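Local atomic coordinates of beta-1,4-galactanase (Thielavia heterothallica, PDB entry 1HJS), a protein that hydrolyses the beta-1,4-galactosidic linkages of type I arabinogalactans, as a family 53 glycoside hydrolase. Residues N34-A38 and N39-T43; F294-E297 and P298-H302; G320-L323 and S324-V328; S224-K227 and S228-N232. One frame throughout, in Å; residues are numbered along the deposited sequence.

Contact 1 (N34-A38 and N39-T43). With SO4 (sulfate ion), chain H.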
loop_
_atom_site.group_PDB
_atom_site.type_symbol
_atom_site.label_atom_id
_atom_site.label_comp_id
_atom_site.label_asym_id
_atom_site.label_seq_id
_atom_site.Cartn_x
_atom_site.Cartn_y
_atom_site.Cartn_z
ATOM N N ASN A 34 0.349 -18.586 5.807
ATOM C CA ASN A 34 -0.311 -19.767 5.265
ATOM C C ASN A 34 -1.828 -19.594 5.284
ATOM O O ASN A 34 -2.528 -20.081 4.402
ATOM C CB ASN A 34 0.101 -21.011 6.053
ATOM C CG ASN A 34 1.598 -21.255 5.998
ATOM O OD1 ASN A 34 2.194 -21.268 4.922
ATOM N ND2 ASN A 34 2.210 -21.446 7.154
ATOM N N ILE A 35 -2.331 -18.903 6.300
ATOM C CA ILE A 35 -3.763 -18.643 6.393
ATOM C C ILE A 35 -4.145 -17.743 5.216
ATOM O O ILE A 35 -5.133 -17.987 4.529
ATOM C CB ILE A 35 -4.115 -17.925 7.713
ATOM C CG1 ILE A 35 -3.839 -18.857 8.897
ATOM C CG2 ILE A 35 -5.580 -17.496 7.700
ATOM C CD1 ILE A 35 -4.045 -18.214 10.257
ATOM N N LEU A 36 -3.348 -16.702 4.985
ATOM C CA LEU A 36 -3.614 -15.779 3.882
ATOM C C LEU A 36 -3.595 -16.509 2.541
ATOM O O LEU A 36 -4.502 -16.342 1.719
ATOM C CB LEU A 36 -2.577 -14.653 3.872
ATOM C CG LEU A 36 -2.585 -13.714 5.083
ATOM C CD1 LEU A 36 -1.386 -12.773 5.010
ATOM C CD2 LEU A 36 -3.899 -12.924 5.112
ATOM N N ALA A 37 -2.569 -17.327 2.327
ATOM C CA ALA A 37 -2.448 -18.078 1.085
ATOM C C ALA A 37 -3.640 -19.009 0.884
ATOM O O ALA A 37 -4.162 -19.128 -0.222
ATOM C CB ALA A 37 -1.148 -18.885 1.084
ATOM N N ALA A 38 -4.071 -19.659 1.961
ATOM C CA ALA A 38 -5.194 -20.589 1.888
ATOM C C ALA A 38 -6.491 -19.881 1.525
ATOM O O ALA A 38 -7.405 -20.495 0.968
ATOM C CB ALA A 38 -5.354 -21.323 3.219
ATOM N N ASN A 39 -6.572 -18.589 1.831
ATOM C CA ASN A 39 -7.775 -17.829 1.524
ATOM C C ASN A 39 -7.736 -17.030 0.221
ATOM O O ASN A 39 -8.552 -16.128 0.016
ATOM C CB ASN A 39 -8.130 -16.907 2.693
ATOM C CG ASN A 39 -8.711 -17.665 3.871
ATOM O OD1 ASN A 39 -7.981 -18.242 4.683
ATOM N ND2 ASN A 39 -10.032 -17.683 3.962
ATOM N N GLY A 40 -6.793 -17.360 -0.659
ATOM C CA GLY A 40 -6.723 -16.685 -1.946
ATOM C C GLY A 40 -5.722 -15.560 -2.128
ATOM O O GLY A 40 -5.502 -15.112 -3.247
ATOM N N VAL A 41 -5.120 -15.089 -1.044
ATOM C CA VAL A 41 -4.145 -14.010 -1.148
ATOM C C VAL A 41 -2.921 -14.509 -1.916
ATOM O O VAL A 41 -2.443 -15.618 -1.668
ATOM C CB VAL A 41 -3.706 -13.525 0.251
ATOM C CG1 VAL A 41 -2.612 -12.464 0.121
ATOM C CG2 VAL A 41 -4.908 -12.948 1.003
ATOM N N ASN A 42 -2.420 -13.707 -2.856
ATOM C CA ASN A 42 -1.240 -14.116 -3.618
ATOM C C ASN A 42 -0.102 -13.106 -3.510
ATOM O O ASN A 42 0.991 -13.327 -4.030
ATOM C CB ASN A 42 -1.591 -14.368 -5.094
ATOM C CG ASN A 42 -1.933 -13.093 -5.863
ATOM O OD1 ASN A 42 -1.860 -11.980 -5.338
ATOM N ND2 ASN A 42 -2.299 -13.260 -7.125
ATOM N N THR A 43 -0.351 -12.009 -2.800
ATOM C CA THR A 43 0.657 -10.969 -2.638
ATOM C C THR A 43 0.480 -10.243 -1.314
ATOM O O THR A 43 -0.642 -9.949 -0.905
ATOM C CB THR A 43 0.554 -9.907 -3.760
ATOM O OG1 THR A 43 0.455 -10.555 -5.035
ATOM C CG2 THR A 43 1.785 -8.996 -3.747
HETATM S S SO4 H . -2.682 -16.682 -8.975
HETATM O O1 SO4 H . -3.089 -17.790 -10.087
HETATM O O2 SO4 H . -3.022 -15.410 -9.580
HETATM O O3 SO4 H . -3.323 -16.912 -7.867
HETATM O O4 SO4 H . -1.251 -16.806 -8.901
#
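The side chains of I35 and N39 run alongside each other in one direction at the end of helix 32-38. Chi1 of I35 (-66°) puts CG1 beside the backbone N and leaves the methyl CG2 anti to that N; CG2 is the branch that meets the N39 side chain. The backbone N of N39 makes two weak hydrogen bonds, one to I35 O and one to L36 O. L36 O has a second donor, V41 N, at 3.1 Å. That donor is tilted 35° from the carbonyl plane. L36 CB also rests against V41 CB at 4.0 Å, and the CG2 branch of V41 lies 3.5 Å from L36 O. Both side chains go on to pack on V7 of strand 4-8. A37 O accepts G40 N at 3.2 Å. The N-H is well aimed, but it comes from well above the carbonyl plane. A38 is the last helical residue before N39 leaves helical geometry.

Further on, N42 turns away from the helix. Its OD1 accepts T43 OG1 at 2.7 Å and also the backbone N of R5. Its ND2 bonds to T3 O and reaches sulfate O2 at 3.3 Å in a weak bond. With alanine at N42, T3 O, R5 N and T43 OG1 would probably each lose this side-chain partner.

The bonds V41 N to L36 O and G40 N to A37 O, with G40 at positive phi as the C-prime residue, form a Schellman motif. It ends helix 32-38 and turns the chain toward barrel strand 43-48.

Contact 2 (F294-E297 and P298-H302)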
loop_
_atom_site.group_PDB
_atom_site.type_symbol
_atom_site.label_atom_id
_atom_site.label_comp_id
_atom_site.label_asym_id
_atom_site.label_seq_id
_atom_site.Cartn_x
_atom_site.Cartn_y
_atom_site.Cartn_z
ATOM N N PHE A 294 -5.417 -4.359 -2.508
ATOM C CA PHE A 294 -4.771 -4.766 -1.265
ATOM C C PHE A 294 -5.543 -4.251 -0.061
ATOM O O PHE A 294 -5.749 -3.046 0.073
ATOM C CB PHE A 294 -3.342 -4.229 -1.193
ATOM C CG PHE A 294 -2.400 -4.860 -2.182
ATOM C CD1 PHE A 294 -2.440 -4.505 -3.526
ATOM C CD2 PHE A 294 -1.476 -5.814 -1.763
ATOM C CE1 PHE A 294 -1.567 -5.095 -4.449
ATOM C CE2 PHE A 294 -0.598 -6.413 -2.675
ATOM C CZ PHE A 294 -0.645 -6.051 -4.021
ATOM N N TYR A 295 -5.964 -5.161 0.811
ATOM C CA TYR A 295 -6.686 -4.778 2.022
ATOM C C TYR A 295 -5.619 -4.364 3.032
ATOM O O TYR A 295 -4.599 -5.042 3.159
ATOM C CB TYR A 295 -7.477 -5.963 2.580
ATOM C CG TYR A 295 -8.504 -5.546 3.609
ATOM C CD1 TYR A 295 -9.794 -5.183 3.222
ATOM C CD2 TYR A 295 -8.172 -5.458 4.958
ATOM C CE1 TYR A 295 -10.729 -4.742 4.153
ATOM C CE2 TYR A 295 -9.106 -5.015 5.906
ATOM C CZ TYR A 295 -10.378 -4.659 5.492
ATOM O OH TYR A 295 -11.298 -4.206 6.403
ATOM N N TRP A 296 -5.835 -3.275 3.761
ATOM C CA TRP A 296 -4.813 -2.834 4.704
ATOM C C TRP A 296 -4.903 -3.387 6.123
ATOM O O TRP A 296 -5.888 -3.156 6.830
ATOM C CB TRP A 296 -4.774 -1.303 4.778
ATOM C CG TRP A 296 -3.519 -0.784 5.426
ATOM C CD1 TRP A 296 -2.248 -0.880 4.937
ATOM C CD2 TRP A 296 -3.411 -0.120 6.693
ATOM N NE1 TRP A 296 -1.354 -0.319 5.819
ATOM C CE2 TRP A 296 -2.042 0.156 6.906
ATOM C CE3 TRP A 296 -4.339 0.269 7.671
ATOM C CZ2 TRP A 296 -1.575 0.805 8.058
ATOM C CZ3 TRP A 296 -3.876 0.911 8.817
ATOM C CH2 TRP A 296 -2.505 1.172 9.002
ATOM N N GLU A 297 -3.861 -4.118 6.522
ATOM C CA GLU A 297 -3.741 -4.675 7.871
ATOM C C GLU A 297 -4.953 -5.426 8.430
ATOM O O GLU A 297 -5.460 -5.104 9.509
ATOM C CB GLU A 297 -3.342 -3.547 8.825
ATOM C CG GLU A 297 -1.929 -3.028 8.588
ATOM C CD GLU A 297 -0.867 -3.956 9.167
ATOM O OE1 GLU A 297 -1.222 -5.065 9.618
ATOM O OE2 GLU A 297 0.320 -3.578 9.167
ATOM N N PRO A 298 -5.402 -6.473 7.729
ATOM C CA PRO A 298 -6.559 -7.247 8.187
ATOM C C PRO A 298 -6.363 -7.989 9.512
ATOM O O PRO A 298 -7.339 -8.293 10.202
ATOM C CB PRO A 298 -6.800 -8.211 7.031
ATOM C CG PRO A 298 -5.407 -8.491 6.557
ATOM C CD PRO A 298 -4.780 -7.105 6.550
ATOM N N ALA A 299 -5.112 -8.258 9.873
ATOM C CA ALA A 299 -4.816 -9.010 11.092
ATOM C C ALA A 299 -4.254 -8.218 12.269
ATOM O O ALA A 299 -3.795 -8.814 13.247
ATOM C CB ALA A 299 -3.871 -10.170 10.754
ATOM N N TRP A 300 -4.297 -6.892 12.194
ATOM C CA TRP A 300 -3.767 -6.055 13.270
ATOM C C TRP A 300 -4.839 -5.868 14.344
ATOM O O TRP A 300 -5.361 -4.761 14.545
ATOM C CB TRP A 300 -3.344 -4.697 12.702
ATOM C CG TRP A 300 -2.363 -3.956 13.552
ATOM C CD1 TRP A 300 -1.967 -4.269 14.825
ATOM C CD2 TRP A 300 -1.666 -2.756 13.199
ATOM N NE1 TRP A 300 -1.071 -3.337 15.282
ATOM C CE2 TRP A 300 -0.868 -2.397 14.304
ATOM C CE3 TRP A 300 -1.642 -1.947 12.053
ATOM C CZ2 TRP A 300 -0.049 -1.261 14.301
ATOM C CZ3 TRP A 300 -0.829 -0.814 12.050
ATOM C CH2 TRP A 300 -0.044 -0.484 13.170
ATOM N N ILE A 301 -5.152 -6.953 15.044
ATOM C CA ILE A 301 -6.192 -6.929 16.062
ATOM C C ILE A 301 -5.968 -6.019 17.270
ATOM O O ILE A 301 -6.931 -5.653 17.943
ATOM C CB ILE A 301 -6.515 -8.364 16.538
ATOM C CG1 ILE A 301 -5.294 -8.996 17.208
ATOM C CG2 ILE A 301 -6.962 -9.206 15.344
ATOM C CD1 ILE A 301 -5.553 -10.404 17.720
ATOM N N HIS A 302 -4.722 -5.642 17.551
ATOM C CA HIS A 302 -4.459 -4.750 18.675
ATOM C C HIS A 302 -4.569 -3.282 18.258
ATOM O O HIS A 302 -4.311 -2.373 19.047
ATOM C CB HIS A 302 -3.085 -5.032 19.293
ATOM C CG HIS A 302 -3.055 -6.266 20.141
ATOM N ND1 HIS A 302 -2.306 -7.378 19.817
ATOM C CD2 HIS A 302 -3.704 -6.572 21.290
ATOM C CE1 HIS A 302 -2.497 -8.316 20.728
ATOM N NE2 HIS A 302 -3.340 -7.853 21.634
HETATM O O HOH W 1 -2.402 -7.527 9.130
#
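E297 and W300 are the ends of a type I beta turn that follows strand 290-296. The turn bond runs from W300 N to E297 O; at 3.4 Å it is weak, though almost straight. The side chains meet as well. E297 CD and CG each lie 3.6 Å from W300 CE3, with the carboxylate and indole planes 49° apart. The E297 chain is bent at chi2 (-78°), and its carboxylate lies at a slant to the indole, near CE3. A water takes the N-H of A299 and donates to E297 OE1 at 2.8 Å, so it bridges the turn.

The turn sits at the C-terminal end of the last strand of the TIM barrel, the end where clan GH-A enzymes hold their active site. The side chain of W296 is about 4 Å from that of E245, the probable nucleophile. E297 CG lies over the centre of one face of the W296 ring, 3.6 Å above it. W296 CH2 reaches the edge of the W300 ring, 4.0 Å from CZ3. E297 OE2 forms a salt bridge with R47, and OE1 bonds to S11 OG. A glutamine here would probably leave R47 without the negative charge it pairs with on E297.

On the other side of the chain, Y295 CD2 touches P298 CB at 3.7 Å, while Y295 OH is bonded to N313 O and W248 N.

Contact 3 (G320-L323 and S324-V328)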
loop_
_atom_site.group_PDB
_atom_site.type_symbol
_atom_site.label_atom_id
_atom_site.label_comp_id
_atom_site.label_asym_id
_atom_site.label_seq_id
_atom_site.Cartn_x
_atom_site.Cartn_y
_atom_site.Cartn_z
ATOM N N GLY A 320 -7.546 -13.818 17.298
ATOM C CA GLY A 320 -6.638 -14.134 16.208
ATOM C C GLY A 320 -7.138 -15.109 15.161
ATOM O O GLY A 320 -6.351 -15.610 14.355
ATOM N N GLN A 321 -8.438 -15.380 15.154
ATOM C CA GLN A 321 -8.993 -16.311 14.179
ATOM C C GLN A 321 -9.551 -15.594 12.953
ATOM O O GLN A 321 -10.329 -14.649 13.069
ATOM C CB GLN A 321 -10.090 -17.160 14.823
ATOM C CG GLN A 321 -10.703 -18.178 13.877
ATOM C CD GLN A 321 -11.696 -19.093 14.569
ATOM O OE1 GLN A 321 -12.072 -18.863 15.720
ATOM N NE2 GLN A 321 -12.134 -20.134 13.867
ATOM N N ALA A 322 -9.154 -16.057 11.776
ATOM C CA ALA A 322 -9.621 -15.456 10.536
ATOM C C ALA A 322 -11.141 -15.513 10.458
ATOM O O ALA A 322 -11.750 -16.541 10.760
ATOM C CB ALA A 322 -9.007 -16.178 9.344
ATOM N N LEU A 323 -11.750 -14.402 10.057
ATOM C CA LEU A 323 -13.197 -14.346 9.922
ATOM C C LEU A 323 -13.580 -14.900 8.554
ATOM O O LEU A 323 -12.728 -15.080 7.681
ATOM C CB LEU A 323 -13.692 -12.904 10.066
ATOM C CG LEU A 323 -13.374 -12.232 11.405
ATOM C CD1 LEU A 323 -13.940 -10.825 11.422
ATOM C CD2 LEU A 323 -13.965 -13.063 12.548
ATOM N N SER A 324 -14.867 -15.164 8.369
ATOM C CA SER A 324 -15.371 -15.710 7.113
ATOM C C SER A 324 -15.099 -14.810 5.908
ATOM O O SER A 324 -15.047 -15.284 4.772
ATOM C CB SER A 324 -16.876 -15.955 7.227
ATOM O OG SER A 324 -17.555 -14.739 7.490
ATOM N N SER A 325 -14.932 -13.517 6.150
ATOM C CA SER A 325 -14.692 -12.577 5.061
ATOM C C SER A 325 -13.339 -12.744 4.365
ATOM O O SER A 325 -13.175 -12.333 3.220
ATOM C CB SER A 325 -14.818 -11.146 5.585
ATOM O OG SER A 325 -13.974 -10.959 6.709
ATOM N N LEU A 326 -12.375 -13.357 5.044
ATOM C CA LEU A 326 -11.041 -13.527 4.473
ATOM C C LEU A 326 -11.036 -14.354 3.185
ATOM O O LEU A 326 -10.148 -14.198 2.345
ATOM C CB LEU A 326 -10.102 -14.166 5.510
ATOM C CG LEU A 326 -8.595 -13.973 5.278
ATOM C CD1 LEU A 326 -8.238 -12.488 5.315
ATOM C CD2 LEU A 326 -7.816 -14.741 6.324
ATOM N N SER A 327 -12.027 -15.225 3.020
ATOM C CA SER A 327 -12.093 -16.060 1.824
ATOM C C SER A 327 -12.467 -15.275 0.568
ATOM O O SER A 327 -12.468 -15.825 -0.532
ATOM C CB SER A 327 -13.098 -17.200 2.024
ATOM O OG SER A 327 -14.413 -16.691 2.169
ATOM N N VAL A 328 -12.787 -13.994 0.732
ATOM C CA VAL A 328 -13.162 -13.160 -0.404
ATOM C C VAL A 328 -12.059 -13.142 -1.459
ATOM O O VAL A 328 -12.325 -13.024 -2.654
ATOM C CB VAL A 328 -13.464 -11.703 0.043
ATOM C CG1 VAL A 328 -12.190 -11.017 0.514
ATOM C CG2 VAL A 328 -14.104 -10.928 -1.104
#
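L323, S324 and L326 carry most of this contact, where an extended strip of chain turns into a 3-10 segment. L323 is the pivot. Its carbonyl O accepts L326 N at 3.2 Å, with an N-H...O angle of 161°. The donor stands 50° out of the carbonyl plane, not on a lone pair. L323 CB faces S325 OG at 3.9 Å, but the rest of its side chain leads away from the turn. That serine hydroxyl has its hydrogen bond to Q273 OE1 on helix 270-285.

S324 opens the 3-10 segment. Its CB lies 3.7 Å from L323 C, though the bond to CB is directed away from the preceding residues, and the side chain touches P270. S324 O in turn receives a weak bond from S327 N. The next step, V328 N to S325 O, is firmer at 3.0 Å.

L326 points back toward the extended strip. Its CG is anti to the backbone N (chi1 -159°), and chi2 then turns the methyl CD2 onto A322 CB at 3.6 Å. L326 CB also lies 3.5 Å from L323 O, on the flank of the turn. A322 and L326 together make a small apolar patch, and both rest on I35 of helix 32-38 and on F316.

The arrangement is a 3-10 segment entered from an extended run, in the chain that follows the last barrel strand. It lies against helices 32-38 and 270-285 on the outside of the TIM barrel, away from the catalytic residues.

Contact 4 (S224-K227 and S228-N232)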
loop_
_atom_site.group_PDB
_atom_site.type_symbol
_atom_site.label_atom_id
_atom_site.label_comp_id
_atom_site.label_asym_id
_atom_site.label_seq_id
_atom_site.Cartn_x
_atom_site.Cartn_y
_atom_site.Cartn_z
ATOM N N SER A 224 -18.637 5.208 -7.375
ATOM C CA SER A 224 -18.801 5.867 -8.664
ATOM C C SER A 224 -17.617 6.798 -8.934
ATOM O O SER A 224 -17.080 6.820 -10.040
ATOM C CB SER A 224 -20.112 6.665 -8.699
ATOM O OG SER A 224 -20.116 7.671 -7.709
ATOM N N ALA A 225 -17.208 7.557 -7.922
ATOM C CA ALA A 225 -16.085 8.476 -8.073
ATOM C C ALA A 225 -14.782 7.709 -8.293
ATOM O O ALA A 225 -13.907 8.162 -9.029
ATOM C CB ALA A 225 -15.964 9.373 -6.845
ATOM N N LEU A 226 -14.647 6.556 -7.643
ATOM C CA LEU A 226 -13.443 5.743 -7.805
ATOM C C LEU A 226 -13.380 5.247 -9.245
ATOM O O LEU A 226 -12.345 5.349 -9.905
ATOM C CB LEU A 226 -13.469 4.543 -6.851
ATOM C CG LEU A 226 -12.269 3.596 -6.970
ATOM C CD1 LEU A 226 -10.991 4.338 -6.618
ATOM C CD2 LEU A 226 -12.464 2.401 -6.046
ATOM N N LYS A 227 -14.496 4.708 -9.731
ATOM C CA LYS A 227 -14.556 4.202 -11.095
ATOM C C LYS A 227 -14.179 5.286 -12.098
ATOM O O LYS A 227 -13.341 5.067 -12.976
ATOM C CB LYS A 227 -15.963 3.677 -11.405
ATOM C CG LYS A 227 -16.227 3.402 -12.883
ATOM C CD LYS A 227 -15.251 2.388 -13.473
ATOM C CE LYS A 227 -15.644 2.027 -14.903
ATOM N NZ LYS A 227 -14.671 1.105 -15.557
ATOM N N SER A 228 -14.792 6.458 -11.958
ATOM C CA SER A 228 -14.520 7.567 -12.868
ATOM C C SER A 228 -13.063 8.020 -12.803
ATOM O O SER A 228 -12.427 8.243 -13.834
ATOM C CB SER A 228 -15.443 8.745 -12.545
ATOM O OG SER A 228 -15.238 9.806 -13.458
ATOM N N SER A 229 -12.537 8.159 -11.589
ATOM C CA SER A 229 -11.153 8.592 -11.406
ATOM C C SER A 229 -10.168 7.594 -12.016
ATOM O O SER A 229 -9.294 7.973 -12.789
ATOM C CB SER A 229 -10.850 8.773 -9.916
ATOM O OG SER A 229 -9.529 9.240 -9.713
ATOM N N LEU A 230 -10.311 6.319 -11.671
ATOM C CA LEU A 230 -9.411 5.301 -12.201
ATOM C C LEU A 230 -9.495 5.251 -13.726
ATOM O O LEU A 230 -8.473 5.164 -14.401
ATOM C CB LEU A 230 -9.736 3.930 -11.594
ATOM C CG LEU A 230 -9.573 3.827 -10.069
ATOM C CD1 LEU A 230 -9.749 2.378 -9.632
ATOM C CD2 LEU A 230 -8.199 4.335 -9.652
ATOM N N ASP A 231 -10.709 5.317 -14.269
ATOM C CA ASP A 231 -10.880 5.306 -15.722
ATOM C C ASP A 231 -10.097 6.462 -16.346
ATOM O O ASP A 231 -9.425 6.295 -17.360
ATOM C CB ASP A 231 -12.360 5.449 -16.095
ATOM C CG ASP A 231 -13.075 4.106 -16.240
ATOM O OD1 ASP A 231 -12.441 3.039 -16.085
ATOM O OD2 ASP A 231 -14.290 4.123 -16.525
ATOM N N ASN A 232 -10.191 7.639 -15.733
ATOM C CA ASN A 232 -9.496 8.816 -16.246
ATOM C C ASN A 232 -7.982 8.661 -16.169
ATOM O O ASN A 232 -7.259 9.060 -17.087
ATOM C CB ASN A 232 -9.933 10.067 -15.480
ATOM C CG ASN A 232 -11.372 10.452 -15.773
ATOM O OD1 ASN A 232 -11.964 9.980 -16.743
ATOM N ND2 ASN A 232 -11.937 11.319 -14.944
HETATM O O HOH W 2 -14.887 2.033 -18.353
#
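L226 and L230 form the tight side of this helical turn, and K227 with D231 forms its looser, wetter side. L226 CD1 touches L230 CG and CD1, each at 3.8 Å. L226 has CG anti to its backbone N (chi1 178°), whereas L230 has CG beside its own (chi1 -62°), and this turns the two branched ends into each other. L230 CG also lies 3.2 Å from L226 O. Both are buried: L226 packs on F213 and L230 on V287. The backbone bond L230 N to L226 O is 2.9 Å long and nearly straight. Like those from S228 N, S229 N and D231 N, it runs to the residue four places earlier.

These residues belong to helix 223-237, the crossover helix of the beta-alpha-beta unit between strands 208-212 and 240-245 of the barrel. S229 faces helix 185-196 next to it, and its OG bonds to G182 O.

On the other side, K227 bends at chi2 and reaches along the helix to D231. NZ forms a salt bridge with D231 OD1 at 3.0 Å, approaching on the syn side of the carboxylate. CE makes a close carbon-oxygen contact with OD2. A water accepts from NZ and donates to OD2 at 2.8 Å, so it links the two charges. K227 NZ also bonds to S286 OG. S224 and S228 occupy the exposed flank, where S224 OG is bonded to T222 OG1.

In the fold
Along the chain the order is contact 1, contact 4, contact 2, contact 3. All lie in one TIM barrel of eight parallel strands. Contacts 1, 2 and 3 form a cluster where the barrel closes, since strand 4-8 lies between strands 43-48 and 290-296. The centres of contacts 1 and 3, like those of 2 and 3, are 11 Å apart, and contacts 1 and 2 are 14 Å apart. All three pairs touch. N39 meets L326, T43 meets F294, and I301 meets G320. Contact 4 stands apart on helix 223-237, at least 25 Å from the others between centres. Late segments thus pack against early ones; only contact 2, through W296, nears the active-site residues.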